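Local coordinates for SusD superfamily protein (Bacteroides vulgatus, PDB 3MYV), which probably binds polysaccharide or oligosaccharide at the outer membrane, as a SusD-family partner in glycan uptake, at residues 189-194 with 330-335; 245-250 with 364-369; 132-137 with 423-428; 200-205 with 401-406. All blocks are in the same frame, centred on the assembly; numbering follows the deposited sequence. Where two conformers were deposited one is given.

Contact 1 of 4, residues 189-194 with 330-335. With EDO (1,2-ethanediol), chain E.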
# COMPACT_ATOMS: atom_id res chain seq x y z
N LYS A 189 -12.89 -1.97 -11.72
CA LYS A 189 -13.78 -2.52 -10.68
C LYS A 189 -13.09 -3.59 -9.84
O LYS A 189 -13.26 -3.63 -8.62
CB LYS A 189 -15.05 -3.08 -11.32
CG LYS A 189 -16.15 -3.46 -10.34
CD LYS A 189 -17.40 -3.92 -11.11
CE LYS A 189 -18.44 -4.47 -10.18
NZ LYS A 189 -19.74 -4.54 -10.83
N TYR A 190 -12.28 -4.43 -10.47
CA TYR A 190 -11.54 -5.42 -9.71
C TYR A 190 -10.59 -4.82 -8.68
O TYR A 190 -10.56 -5.29 -7.53
CB TYR A 190 -10.78 -6.36 -10.62
CG TYR A 190 -11.62 -7.39 -11.32
CD1 TYR A 190 -11.82 -8.65 -10.76
CD2 TYR A 190 -12.13 -7.13 -12.58
CE1 TYR A 190 -12.57 -9.61 -11.43
CE2 TYR A 190 -12.86 -8.08 -13.26
CZ TYR A 190 -13.08 -9.31 -12.69
OH TYR A 190 -13.81 -10.23 -13.39
N ALA A 191 -9.83 -3.81 -9.08
CA ALA A 191 -8.93 -3.08 -8.20
C ALA A 191 -9.68 -2.49 -7.03
O ALA A 191 -9.27 -2.60 -5.85
CB ALA A 191 -8.21 -1.93 -8.99
N ALA A 192 -10.78 -1.82 -7.35
CA ALA A 192 -11.59 -1.18 -6.31
C ALA A 192 -12.14 -2.17 -5.28
O ALA A 192 -12.18 -1.86 -4.09
CB ALA A 192 -12.77 -0.37 -6.94
N ARG A 193 -12.58 -3.35 -5.74
CA ARG A 193 -13.03 -4.40 -4.83
C ARG A 193 -11.85 -4.96 -4.01
O ARG A 193 -12.00 -5.23 -2.83
CB ARG A 193 -13.73 -5.55 -5.58
CG ARG A 193 -15.02 -5.09 -6.32
CD ARG A 193 -15.49 -6.16 -7.29
NE ARG A 193 -16.01 -7.33 -6.59
CZ ARG A 193 -16.12 -8.54 -7.13
NH1 ARG A 193 -15.67 -8.80 -8.36
NH2 ARG A 193 -16.67 -9.51 -6.41
N ALA A 194 -10.68 -5.11 -4.63
CA ALA A 194 -9.51 -5.58 -3.89
C ALA A 194 -9.18 -4.59 -2.76
O ALA A 194 -8.91 -4.99 -1.62
CB ALA A 194 -8.30 -5.80 -4.84
N VAL A 330 3.59 -1.92 -7.97
CA VAL A 330 2.33 -2.60 -7.71
C VAL A 330 1.65 -2.02 -6.49
O VAL A 330 2.30 -1.85 -5.46
CB VAL A 330 2.54 -4.09 -7.40
CG1 VAL A 330 1.23 -4.73 -6.90
CG2 VAL A 330 3.05 -4.80 -8.60
N VAL A 331 0.35 -1.74 -6.59
CA VAL A 331 -0.45 -1.23 -5.49
C VAL A 331 -1.49 -2.26 -5.00
O VAL A 331 -1.68 -2.42 -3.81
CB VAL A 331 -1.14 0.09 -5.92
CG1 VAL A 331 -2.04 0.68 -4.80
CG2 VAL A 331 -0.10 1.16 -6.34
N LEU A 332 -2.15 -2.94 -5.94
CA LEU A 332 -3.12 -3.98 -5.65
C LEU A 332 -2.92 -5.16 -6.59
O LEU A 332 -3.07 -5.02 -7.81
CB LEU A 332 -4.54 -3.42 -5.80
CG LEU A 332 -4.96 -2.27 -4.89
CD1 LEU A 332 -6.09 -1.42 -5.58
CD2 LEU A 332 -5.41 -2.81 -3.53
N ARG A 333 -2.58 -6.31 -6.02
CA ARG A 333 -2.45 -7.54 -6.80
C ARG A 333 -3.15 -8.71 -6.15
O ARG A 333 -3.47 -8.72 -4.95
CB ARG A 333 -0.99 -7.87 -7.11
CG ARG A 333 -0.13 -8.31 -5.92
CD ARG A 333 1.27 -8.65 -6.40
NE ARG A 333 2.17 -8.93 -5.26
CZ ARG A 333 2.61 -10.14 -4.94
NH1 ARG A 333 2.25 -11.22 -5.64
NH2 ARG A 333 3.43 -10.29 -3.91
N LEU A 334 -3.42 -9.71 -6.98
CA LEU A 334 -4.21 -10.89 -6.57
C LEU A 334 -3.72 -11.64 -5.31
O LEU A 334 -4.52 -12.05 -4.50
CB LEU A 334 -4.36 -11.86 -7.76
CG LEU A 334 -5.31 -13.06 -7.64
CD1 LEU A 334 -6.74 -12.60 -7.25
CD2 LEU A 334 -5.33 -13.91 -8.93
N SER A 335 -2.42 -11.87 -5.17
CA SER A 335 -1.90 -12.56 -3.98
C SER A 335 -2.36 -11.90 -2.67
O SER A 335 -2.67 -12.58 -1.71
CB SER A 335 -0.38 -12.68 -4.02
OG SER A 335 0.09 -13.53 -5.08
C1 EDO E . 6.04 -2.03 -4.99
O1 EDO E . 4.78 -2.55 -4.53
C2 EDO E . 6.75 -3.07 -5.84
O2 EDO E . 6.13 -3.17 -7.13
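With CG anti to its carbonyl carbon (chi1 -62°) and chi2 at 154°, Leu-332 spreads its two methyl branches against the flank of the helix that carries Ala-191 and Ala-194. The CD1 branch lies 4.0 Å from Ala-191 CB and reaches further, to 3.4 Å from Ala-191 O, so that it rests on the helix backbone as much as on a side chain. The CD2 branch takes the next turn, 4.4 Å from Ala-194 CB. One leucine thus straddles two small residues three apart, and the short alanine side chains let it come close to the helix; the CA atoms of Ala-191 and Leu-332 are 6.4 Å apart. The side chains meet by apolar packing alone, with one methyl also against a backbone carbonyl oxygen. Two residues earlier, an ethanediol, probably from the crystallisation liquor, binds the backbone of Val-330: Val-330 N donates to O2 at 3.0 Å and Val-330 O accepts from O1 at 2.7 Å. Val-331 and Leu-332 form a classic beta bulge opposite Phe-250. Strand 329-333 pairs antiparallel with 248-252, whose Phe-249 also packs on Ala-194, while Leu-216 of helix 206-223 touches Ala-194 too, and helix 334-348 follows directly.

Contact 2 of 4, residues 245-250 with 364-369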
# COMPACT_ATOMS: atom_id res chain seq x y z
N GLY A 245 1.11 -7.58 -15.19
CA GLY A 245 0.93 -9.02 -15.22
C GLY A 245 -0.41 -9.50 -14.70
O GLY A 245 -1.23 -8.71 -14.20
N SER A 246 -0.64 -10.81 -14.79
CA SER A 246 -1.95 -11.39 -14.47
C SER A 246 -2.43 -11.21 -13.04
O SER A 246 -3.62 -11.39 -12.78
CB SER A 246 -1.99 -12.90 -14.82
OG SER A 246 -1.13 -13.67 -13.97
N GLU A 247 -1.54 -10.90 -12.10
CA GLU A 247 -1.99 -10.64 -10.72
C GLU A 247 -2.36 -9.16 -10.49
O GLU A 247 -3.05 -8.83 -9.51
CB GLU A 247 -0.92 -11.02 -9.70
CG GLU A 247 -0.70 -12.51 -9.54
CD GLU A 247 -0.03 -12.87 -8.24
OE1 GLU A 247 -0.14 -12.11 -7.26
OE2 GLU A 247 0.57 -13.95 -8.21
N SER A 248 -1.90 -8.29 -11.37
CA SER A 248 -1.93 -6.87 -11.11
C SER A 248 -3.30 -6.26 -11.41
O SER A 248 -3.69 -6.17 -12.58
CB SER A 248 -0.88 -6.15 -11.95
OG SER A 248 -0.90 -4.76 -11.66
N PHE A 249 -4.00 -5.84 -10.36
CA PHE A 249 -5.25 -5.07 -10.53
C PHE A 249 -4.91 -3.59 -10.79
O PHE A 249 -5.54 -2.90 -11.61
CB PHE A 249 -6.14 -5.10 -9.28
CG PHE A 249 -6.55 -6.47 -8.80
CD1 PHE A 249 -7.34 -7.29 -9.59
CD2 PHE A 249 -6.19 -6.92 -7.52
CE1 PHE A 249 -7.75 -8.56 -9.15
CE2 PHE A 249 -6.61 -8.18 -7.06
CZ PHE A 249 -7.38 -9.00 -7.88
N PHE A 250 -3.92 -3.10 -10.04
CA PHE A 250 -3.51 -1.70 -10.12
C PHE A 250 -2.02 -1.60 -9.89
O PHE A 250 -1.54 -2.01 -8.83
CB PHE A 250 -4.27 -0.88 -9.05
CG PHE A 250 -3.89 0.59 -8.99
CD1 PHE A 250 -3.54 1.30 -10.15
CD2 PHE A 250 -3.88 1.25 -7.79
CE1 PHE A 250 -3.18 2.64 -10.08
CE2 PHE A 250 -3.53 2.59 -7.71
CZ PHE A 250 -3.16 3.27 -8.88
N VAL A 364 1.15 -20.49 -0.17
CA VAL A 364 2.28 -21.22 0.42
C VAL A 364 2.90 -22.14 -0.61
O VAL A 364 4.12 -22.18 -0.77
CB VAL A 364 1.83 -21.97 1.68
CG1 VAL A 364 2.90 -23.00 2.14
CG2 VAL A 364 1.51 -20.93 2.77
N LYS A 365 2.04 -22.87 -1.32
CA LYS A 365 2.50 -23.87 -2.27
C LYS A 365 3.01 -23.28 -3.57
O LYS A 365 3.85 -23.87 -4.24
CB LYS A 365 1.39 -24.90 -2.54
CG LYS A 365 1.10 -25.71 -1.30
CD LYS A 365 -0.11 -26.65 -1.47
CE LYS A 365 -0.33 -27.46 -0.18
NZ LYS A 365 -1.51 -28.39 -0.30
N ARG A 366 2.47 -22.12 -3.96
CA ARG A 366 3.04 -21.42 -5.11
C ARG A 366 4.47 -21.00 -4.77
O ARG A 366 5.34 -21.06 -5.62
CB ARG A 366 2.21 -20.19 -5.51
CG ARG A 366 2.64 -19.54 -6.84
CD ARG A 366 3.72 -18.49 -6.65
NE ARG A 366 3.33 -17.44 -5.71
CZ ARG A 366 2.50 -16.43 -5.96
NH1 ARG A 366 1.94 -16.27 -7.18
NH2 ARG A 366 2.23 -15.54 -5.00
N GLY A 367 4.70 -20.56 -3.54
CA GLY A 367 6.03 -20.21 -3.08
C GLY A 367 6.99 -21.41 -3.10
O GLY A 367 8.07 -21.31 -3.67
N ASN A 368 6.54 -22.53 -2.55
CA ASN A 368 7.30 -23.79 -2.52
C ASN A 368 6.30 -24.96 -2.46
O ASN A 368 5.60 -25.11 -1.46
CB ASN A 368 8.20 -23.84 -1.27
CG ASN A 368 9.06 -25.10 -1.20
OD1 ASN A 368 8.86 -26.05 -1.99
ND2 ASN A 368 10.00 -25.14 -0.22
N PRO A 369 6.18 -25.74 -3.54
CA PRO A 369 5.18 -26.80 -3.55
C PRO A 369 5.39 -27.90 -2.50
O PRO A 369 4.43 -28.69 -2.25
CB PRO A 369 5.27 -27.37 -4.99
CG PRO A 369 6.64 -27.01 -5.44
CD PRO A 369 6.89 -25.66 -4.83
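Glu-247 and Arg-366 approach from opposite directions and join in a salt bridge between distant backbones, the CA atoms of Glu-247 and Arg-366 lying 13.2 Å apart. From CB, which points toward the helix end at 364-367, the glutamate chain runs extended through CG to CD (chi2 -160°), and its carboxylate divides its work. OE2 accepts from Arg-366 NH1 at 2.9 Å with an N-H...O angle of 158°, and also from the backbone N of Tyr-229. OE1 turns to other partners, the hydroxyl of Ser-335 and NH1 of Arg-333. Both oxygens are therefore held by more than one group, which fixes the rotation of the carboxylate. Its plane lies only 6° from that of the guanidinium, and OE2 meets the edge of that group in its plane. Arg-366 starts with CG anti to its backbone N, then bends at chi2 and chi3 to present this edge. NH1 is shared with the carbonyl oxygen of Tyr-229, while NH2 reaches Glu-390 and Ser-335. Arg-333 also bridges Glu-390, so Glu-247 and the two arginines, all buried, belong to a larger ion cluster that probably keeps them charged. Glu-247 sits in a type I turn from Gly-245 to Ser-248, just before strand 248-252, with its backbone paired to Leu-334 at the start of helix 334-348. Arg-366 comes from the last turn of helix 350-367, and Glu-390 adds helix 380-391, so the ion network ties the strand's entry to three helices.

Contact 3 of 4, residues 132-137 with 423-428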
# COMPACT_ATOMS: atom_id res chain seq x y z
N TYR A 132 -7.13 1.78 13.33
CA TYR A 132 -8.52 1.64 13.73
C TYR A 132 -8.70 0.61 14.83
O TYR A 132 -9.47 0.83 15.78
CB TYR A 132 -9.42 1.27 12.54
CG TYR A 132 -10.85 1.05 12.97
CD1 TYR A 132 -11.72 2.11 13.09
CD2 TYR A 132 -11.31 -0.23 13.32
CE1 TYR A 132 -13.01 1.93 13.49
CE2 TYR A 132 -12.61 -0.41 13.74
CZ TYR A 132 -13.46 0.67 13.82
OH TYR A 132 -14.75 0.50 14.25
N THR A 133 -8.01 -0.53 14.67
CA THR A 133 -8.18 -1.66 15.58
C THR A 133 -7.63 -1.38 16.98
O THR A 133 -7.97 -2.09 17.89
CB THR A 133 -7.54 -2.95 14.99
OG1 THR A 133 -6.26 -2.63 14.43
CG2 THR A 133 -8.43 -3.50 13.90
N LYS A 134 -6.85 -0.32 17.18
CA LYS A 134 -6.40 0.02 18.56
C LYS A 134 -7.55 0.39 19.51
O LYS A 134 -7.56 0.01 20.69
CB LYS A 134 -5.38 1.16 18.55
CG LYS A 134 -4.80 1.47 19.93
CD LYS A 134 -3.81 2.60 19.88
CE LYS A 134 -3.14 2.77 21.23
NZ LYS A 134 -2.26 3.98 21.22
N ASP A 135 -8.53 1.10 18.98
CA ASP A 135 -9.45 1.86 19.80
C ASP A 135 -10.76 2.17 19.09
O ASP A 135 -11.39 3.20 19.35
CB ASP A 135 -8.74 3.17 20.19
CG ASP A 135 -8.45 4.06 18.98
OD1 ASP A 135 -8.71 3.64 17.83
OD2 ASP A 135 -7.99 5.20 19.21
N LYS A 136 -11.18 1.27 18.20
CA LYS A 136 -12.36 1.48 17.37
C LYS A 136 -12.35 2.84 16.69
O LYS A 136 -13.39 3.51 16.57
CB LYS A 136 -13.64 1.27 18.21
CG LYS A 136 -13.88 -0.18 18.66
CD LYS A 136 -14.46 -1.01 17.53
CE LYS A 136 -14.66 -2.50 17.88
NZ LYS A 136 -14.54 -3.34 16.63
N GLY A 137 -11.17 3.28 16.25
CA GLY A 137 -11.09 4.48 15.43
C GLY A 137 -11.30 5.77 16.21
O GLY A 137 -11.62 6.81 15.62
N VAL A 423 8.52 -1.50 18.31
CA VAL A 423 7.51 -0.52 17.88
C VAL A 423 6.14 -1.18 17.96
O VAL A 423 5.93 -2.28 17.44
CB VAL A 423 7.78 -0.02 16.47
CG1 VAL A 423 6.59 0.81 15.94
CG2 VAL A 423 9.10 0.78 16.45
N ASP A 424 5.19 -0.51 18.62
CA ASP A 424 3.83 -1.01 18.68
C ASP A 424 2.90 0.18 18.58
O ASP A 424 3.37 1.30 18.39
CB ASP A 424 3.60 -1.84 19.95
CG ASP A 424 3.65 -1.04 21.21
OD1 ASP A 424 3.57 0.21 21.19
OD2 ASP A 424 3.76 -1.71 22.26
N TRP A 425 1.61 -0.03 18.73
CA TRP A 425 0.65 1.05 18.51
C TRP A 425 0.57 2.08 19.65
O TRP A 425 -0.26 2.99 19.61
CB TRP A 425 -0.70 0.49 18.08
CG TRP A 425 -1.45 -0.35 19.06
CD1 TRP A 425 -1.32 -0.34 20.42
CD2 TRP A 425 -2.49 -1.30 18.76
NE1 TRP A 425 -2.20 -1.25 20.98
CE2 TRP A 425 -2.94 -1.83 19.99
CE3 TRP A 425 -3.11 -1.72 17.58
CZ2 TRP A 425 -3.95 -2.80 20.06
CZ3 TRP A 425 -4.12 -2.69 17.65
CH2 TRP A 425 -4.53 -3.22 18.88
N ASP A 426 1.40 1.92 20.68
CA ASP A 426 1.50 2.91 21.76
C ASP A 426 2.69 3.83 21.55
O ASP A 426 2.86 4.80 22.28
CB ASP A 426 1.66 2.21 23.11
CG ASP A 426 0.41 1.44 23.52
OD1 ASP A 426 -0.70 1.85 23.19
OD2 ASP A 426 0.58 0.42 24.21
N PHE A 427 3.53 3.52 20.55
CA PHE A 427 4.67 4.37 20.21
C PHE A 427 4.20 5.63 19.51
O PHE A 427 3.51 5.55 18.50
CB PHE A 427 5.60 3.61 19.27
CG PHE A 427 6.88 4.33 18.94
CD1 PHE A 427 7.59 5.02 19.91
CD2 PHE A 427 7.41 4.24 17.67
CE1 PHE A 427 8.79 5.65 19.60
CE2 PHE A 427 8.59 4.84 17.36
CZ PHE A 427 9.29 5.55 18.33
N TYR A 428 4.58 6.80 20.03
CA TYR A 428 3.96 8.04 19.57
C TYR A 428 4.29 8.33 18.11
O TYR A 428 3.53 9.04 17.43
CB TYR A 428 4.28 9.23 20.48
CG TYR A 428 5.64 9.89 20.29
CD1 TYR A 428 6.79 9.37 20.86
CD2 TYR A 428 5.75 11.07 19.57
CE1 TYR A 428 8.02 9.98 20.71
CE2 TYR A 428 6.96 11.70 19.42
CZ TYR A 428 8.10 11.15 19.98
OH TYR A 428 9.32 11.77 19.82
O HOH W 1 -1.31 4.57 23.85
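Trp-425 meets Lys-134 from a turn that Asp-424 shapes: Asp-424 OD1 accepts from Asp-426 N at 2.8 Å, an Asx turn, within a type I beta turn ending at Phe-427. Trp-425 itself carries most of the contact. Its CG stands between the backbone N and the carbonyl carbon (chi1 64°), which lays the indole beneath the extended Lys-134. Lys-134 CA sits 3.7 Å from the centroid of the six-membered ring, 12° off its normal, a CH-pi contact, and CB, CG and CD continue over the same face toward the five-membered ring. Thr-133 O lies 3.8 Å from Trp-425 CH2, while the Thr-133 hydroxyl bonds to Arg-403 O. The fully extended lysine then delivers NZ to Trp-425 O at 2.8 Å, tilted from the carbonyl plane. Asp-426 comes last, its OD1 making a long, weak salt bridge to Lys-134 NZ at 3.3 Å, backed by a water that accepts from NZ and donates to OD1. The lysine thus serves at once as greasy cover and as cation: its methylenes shield the indole face, and the ammonium, at the surface, is probably stabilised by a carbonyl, a carboxylate and a water.

Contact 4 of 4, residues 200-205 with 401-406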
# COMPACT_ATOMS: atom_id res chain seq x y z
N TYR A 200 -11.92 -3.23 4.55
CA TYR A 200 -12.78 -4.00 5.48
C TYR A 200 -11.91 -4.68 6.54
O TYR A 200 -12.19 -4.61 7.74
CB TYR A 200 -13.59 -5.07 4.76
CG TYR A 200 -14.82 -4.65 4.00
CD1 TYR A 200 -15.69 -3.66 4.47
CD2 TYR A 200 -15.13 -5.27 2.78
CE1 TYR A 200 -16.83 -3.31 3.75
CE2 TYR A 200 -16.23 -4.92 2.07
CZ TYR A 200 -17.09 -3.95 2.55
OH TYR A 200 -18.20 -3.63 1.79
N LEU A 201 -10.82 -5.29 6.12
CA LEU A 201 -9.91 -6.02 7.03
C LEU A 201 -9.26 -5.09 8.04
O LEU A 201 -9.25 -5.37 9.26
CB LEU A 201 -8.83 -6.77 6.21
CG LEU A 201 -7.88 -7.71 6.97
CD1 LEU A 201 -8.64 -8.98 7.35
CD2 LEU A 201 -6.59 -8.06 6.17
N TYR A 202 -8.74 -3.96 7.56
CA TYR A 202 -8.20 -2.94 8.43
C TYR A 202 -9.25 -2.40 9.41
O TYR A 202 -8.91 -1.97 10.50
CB TYR A 202 -7.65 -1.77 7.64
CG TYR A 202 -6.21 -1.90 7.13
CD1 TYR A 202 -5.85 -2.89 6.23
CD2 TYR A 202 -5.25 -0.98 7.52
CE1 TYR A 202 -4.56 -2.97 5.76
CE2 TYR A 202 -3.96 -1.04 7.03
CZ TYR A 202 -3.63 -2.04 6.15
OH TYR A 202 -2.35 -2.11 5.69
N HIS A 203 -10.52 -2.41 8.99
CA HIS A 203 -11.64 -1.95 9.81
C HIS A 203 -12.22 -3.03 10.76
O HIS A 203 -13.19 -2.76 11.49
CB HIS A 203 -12.73 -1.40 8.89
CG HIS A 203 -13.73 -0.52 9.59
ND1 HIS A 203 -15.09 -0.76 9.54
CD2 HIS A 203 -13.57 0.61 10.32
CE1 HIS A 203 -15.72 0.18 10.23
NE2 HIS A 203 -14.83 1.03 10.71
N ASP A 204 -11.60 -4.20 10.81
CA ASP A 204 -12.07 -5.36 11.60
C ASP A 204 -13.41 -5.92 11.14
O ASP A 204 -14.09 -6.62 11.90
CB ASP A 204 -12.15 -5.02 13.11
CG ASP A 204 -11.43 -6.04 14.00
OD1 ASP A 204 -10.93 -7.09 13.52
OD2 ASP A 204 -11.34 -5.79 15.22
N ASP A 205 -13.82 -5.63 9.91
CA ASP A 205 -15.04 -6.19 9.35
C ASP A 205 -14.63 -7.52 8.69
O ASP A 205 -14.63 -7.66 7.47
CB ASP A 205 -15.67 -5.27 8.29
CG ASP A 205 -16.18 -3.96 8.85
OD1 ASP A 205 -16.79 -3.92 9.95
OD2 ASP A 205 -15.97 -2.94 8.13
N LEU A 401 1.57 -5.56 10.90
CA LEU A 401 1.92 -5.89 12.27
C LEU A 401 1.17 -4.96 13.23
O LEU A 401 0.53 -5.42 14.22
CB LEU A 401 3.42 -5.83 12.49
CG LEU A 401 4.18 -7.03 11.88
CD1 LEU A 401 5.68 -6.77 11.89
CD2 LEU A 401 3.84 -8.35 12.63
N LEU A 402 1.19 -3.66 12.94
CA LEU A 402 0.66 -2.70 13.91
C LEU A 402 -0.86 -2.83 14.04
O LEU A 402 -1.36 -2.78 15.15
CB LEU A 402 1.09 -1.26 13.61
CG LEU A 402 1.78 -0.67 14.84
CD1 LEU A 402 2.93 -1.56 15.24
CD2 LEU A 402 2.26 0.75 14.64
N ARG A 403 -1.58 -3.06 12.94
CA ARG A 403 -3.05 -3.16 13.00
C ARG A 403 -3.52 -4.42 13.71
O ARG A 403 -4.67 -4.49 14.13
CB ARG A 403 -3.71 -3.06 11.60
CG ARG A 403 -3.50 -4.30 10.70
CD ARG A 403 -4.01 -4.06 9.28
NE ARG A 403 -3.50 -5.09 8.40
CZ ARG A 403 -3.91 -6.36 8.40
NH1 ARG A 403 -4.90 -6.77 9.18
NH2 ARG A 403 -3.34 -7.22 7.58
N ASN A 404 -2.64 -5.42 13.81
CA ASN A 404 -2.94 -6.60 14.60
C ASN A 404 -2.40 -6.54 16.03
O ASN A 404 -2.30 -7.56 16.69
CB ASN A 404 -2.39 -7.83 13.90
CG ASN A 404 -3.30 -8.31 12.82
OD1 ASN A 404 -4.40 -8.77 13.11
ND2 ASN A 404 -2.89 -8.16 11.56
N GLY A 405 -2.03 -5.35 16.47
CA GLY A 405 -1.56 -5.15 17.82
C GLY A 405 -0.26 -5.86 18.15
O GLY A 405 0.01 -6.15 19.32
N LYS A 406 0.57 -6.10 17.14
CA LYS A 406 1.86 -6.76 17.37
C LYS A 406 2.97 -5.77 17.72
O LYS A 406 2.88 -4.59 17.40
CB LYS A 406 2.29 -7.57 16.15
CG LYS A 406 1.27 -8.60 15.65
CD LYS A 406 1.03 -9.72 16.69
CE LYS A 406 0.04 -10.73 16.16
NZ LYS A 406 -0.12 -11.87 17.14
O HOH W 2 -6.81 -5.22 10.73
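Arg-403 and Tyr-202 cross at about a right angle, the arginine chain extended from CG to NE and passing over one face of the phenol ring. Its CD stands 3.5 Å from the ring centroid and only 1° off the normal, a centred CH-pi contact. The guanidinium lies further along: CZ is 4.8 Å from the centroid and 30° off the normal, so the cation-pi interaction is off-centre, with the two planes 32° apart. NE is the closest nitrogen, 3.5 Å from Tyr-202 CE1. Leu-201 also crosses the arginine at about a right angle, and its CD2 touches the guanidinium obliquely, 3.6 Å from NH2. Leu-201 CG anti to the backbone N, together with the turn at chi2, puts that branch beside the arginine head. A water joins the segments as well, donating to Leu-201 O and accepting from Arg-403 NH1 at the guanidinium edge, 2.9 Å from that NH1. Charge is met outside the two segments, by Asp-400 at NH2 and Glu-343 at NH1, which probably hold the guanidinium in place beside its apolar neighbours. Phe-122 meets the Tyr-202 ring edge-to-face. Beyond Tyr-202, His-203 ND1 bonds Asp-205 OD2 at 2.7 Å, in the imidazole plane but above that of the carboxylate. Both helices stop here in Schellman motifs, with Asp-204 and Gly-405 at positive phi; the contact thus joins two helix C-termini within the helical body of this SusD-family fold.

In the fold
Contacts 1, 2 and 4 are buried, whereas contact 3 lies at the surface. Contacts 1 and 2 touch and share the antiparallel pair 248-252 and 329-333, yet differ sharply: one is apolar packing on a helix, the other a buried ion network. Helix 189-202 serves both contact 1, at its start, and contact 4, at its end, with centres about 18 Å apart. Contacts 3 and 4 adjoin, centres about 10 Å apart, through Thr-133 and Arg-403 and through Trp-425 packing on Gly-405. Each lays a basic side chain over an aromatic face, but the buried arginine is bridged by two acids, while the surface lysine has one weak carboxylate bond and a shorter one to a backbone carbonyl.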